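Local coordinates for peptide chain release factor subunit 1 (Methanosarcina mazei, PDB 3IR9), which probably directs the termination of translation at the stop codons UAA, UAG and UGA, and is represented here by its C-terminal domain, at residues N31-F36 with V137-D142. Numbering follows the deposited sequence.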
# COMPACT_ATOMS: atom_id res chain seq x y z
N ASN A 31 -18.01 -2.42 12.65
CA ASN A 31 -19.19 -2.04 13.42
C ASN A 31 -20.05 -1.01 12.71
O ASN A 31 -21.28 -1.00 12.85
CB ASN A 31 -18.80 -1.51 14.80
CG ASN A 31 -18.20 -2.58 15.68
OD1 ASN A 31 -17.72 -2.30 16.78
ND2 ASN A 31 -18.23 -3.82 15.21
N ALA A 32 -19.42 -0.13 11.93
CA ALA A 32 -20.13 0.92 11.21
C ALA A 32 -20.96 0.36 10.05
O ALA A 32 -22.13 0.73 9.90
CB ALA A 32 -19.16 1.98 10.73
N VAL A 33 -20.37 -0.50 9.24
CA VAL A 33 -21.11 -1.15 8.17
C VAL A 33 -22.25 -1.95 8.79
O VAL A 33 -23.39 -1.90 8.32
CB VAL A 33 -20.22 -2.08 7.31
CG1 VAL A 33 -21.03 -2.67 6.17
CG2 VAL A 33 -19.01 -1.33 6.77
N ARG A 34 -21.93 -2.67 9.85
CA ARG A 34 -22.90 -3.50 10.56
C ARG A 34 -24.05 -2.67 11.12
O ARG A 34 -25.22 -3.05 11.01
CB ARG A 34 -22.19 -4.31 11.66
CG ARG A 34 -21.18 -5.33 11.11
CD ARG A 34 -19.84 -5.29 11.83
NE ARG A 34 -19.62 -6.40 12.75
CZ ARG A 34 -19.05 -7.55 12.41
NH1 ARG A 34 -18.64 -7.74 11.16
NH2 ARG A 34 -18.88 -8.51 13.31
N ASP A 35 -23.73 -1.52 11.70
CA ASP A 35 -24.75 -0.62 12.22
C ASP A 35 -25.62 -0.05 11.09
O ASP A 35 -26.81 0.21 11.29
CB ASP A 35 -24.12 0.49 13.08
CG ASP A 35 -23.58 -0.03 14.42
OD1 ASP A 35 -23.71 -1.24 14.70
OD2 ASP A 35 -23.02 0.78 15.19
N PHE A 36 -25.03 0.12 9.91
CA PHE A 36 -25.81 0.49 8.74
C PHE A 36 -26.78 -0.63 8.39
O PHE A 36 -27.96 -0.39 8.14
CB PHE A 36 -24.91 0.75 7.54
CG PHE A 36 -25.64 0.69 6.22
CD1 PHE A 36 -26.56 1.67 5.89
CD2 PHE A 36 -25.40 -0.33 5.33
CE1 PHE A 36 -27.23 1.62 4.68
CE2 PHE A 36 -26.07 -0.37 4.12
CZ PHE A 36 -26.98 0.60 3.80
N VAL A 137 -16.99 8.01 7.89
CA VAL A 137 -16.32 6.71 8.02
C VAL A 137 -15.93 6.12 6.67
O VAL A 137 -16.71 6.16 5.72
CB VAL A 137 -17.23 5.69 8.73
CG1 VAL A 137 -16.66 4.28 8.57
CG2 VAL A 137 -17.41 6.04 10.19
N PHE A 138 -14.72 5.57 6.59
CA PHE A 138 -14.25 4.93 5.36
C PHE A 138 -14.24 3.41 5.51
O PHE A 138 -14.13 2.90 6.62
CB PHE A 138 -12.87 5.44 4.97
CG PHE A 138 -12.84 6.92 4.67
CD1 PHE A 138 -13.14 7.39 3.40
CD2 PHE A 138 -12.52 7.83 5.66
CE1 PHE A 138 -13.12 8.75 3.12
CE2 PHE A 138 -12.49 9.19 5.39
CZ PHE A 138 -12.79 9.65 4.12
N VAL A 139 -14.34 2.70 4.40
CA VAL A 139 -14.44 1.25 4.46
C VAL A 139 -13.57 0.56 3.42
O VAL A 139 -13.90 0.53 2.23
CB VAL A 139 -15.90 0.77 4.31
CG1 VAL A 139 -15.95 -0.73 4.28
CG2 VAL A 139 -16.76 1.30 5.44
N SER A 140 -12.45 0.00 3.87
CA SER A 140 -11.55 -0.73 2.98
C SER A 140 -12.33 -1.86 2.33
O SER A 140 -13.28 -2.39 2.90
CB SER A 140 -10.36 -1.30 3.74
OG SER A 140 -10.70 -2.53 4.33
N THR A 141 -11.90 -2.22 1.13
CA THR A 141 -12.54 -3.28 0.37
C THR A 141 -11.94 -4.63 0.74
O THR A 141 -11.47 -5.37 -0.12
CB THR A 141 -12.32 -3.06 -1.12
OG1 THR A 141 -12.90 -4.14 -1.86
CG2 THR A 141 -10.82 -2.98 -1.42
N ASP A 142 -11.96 -4.95 2.03
CA ASP A 142 -11.35 -6.19 2.50
C ASP A 142 -12.37 -7.14 3.12
O ASP A 142 -12.76 -8.13 2.50
CB ASP A 142 -10.20 -5.89 3.47
CG ASP A 142 -9.13 -4.99 2.86
OD1 ASP A 142 -9.23 -4.67 1.66
OD2 ASP A 142 -8.20 -4.60 3.59
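With chi1 of -177°, Val33 holds CG1 anti to its backbone N and CG2 anti to its carbonyl carbon, and CG2 reaches Val139 on the strand. Val139, at 176°, adopts the same rotamer and meets that single methyl with both of its branches: Val33 CG2 lies 3.7 Å from Val139 CG2 and 4.0 Å from Val139 CG1, the two side chains meeting at a slant. One helix position earlier, the CB of Ala32 points at the strand and rests 4.0 Å from CG1 of Val137, the branch anti to that residue's backbone N. Val137 and Val139 thus share the face on which helix 10-41 packs against the mixed sheet of eRF1 domain 3, while the backbone of 135-139 pairs with strand 63-69 through Leu66 and Leu68. Leu149 of helix 144-151 also packs on Val139, and Tyr4 of the second subunit, another copy of this protein, packs against both Ala32 and Val137. Beside the apolar patch, the amide N of Ser140 is hydrogen-bonded to OE1 of Gln29. Across the contact no hydrogen bond forms; four buried aliphatic side chains join the segments, so the fit of helix on strand here rests on shape and burial, not on directional bonds.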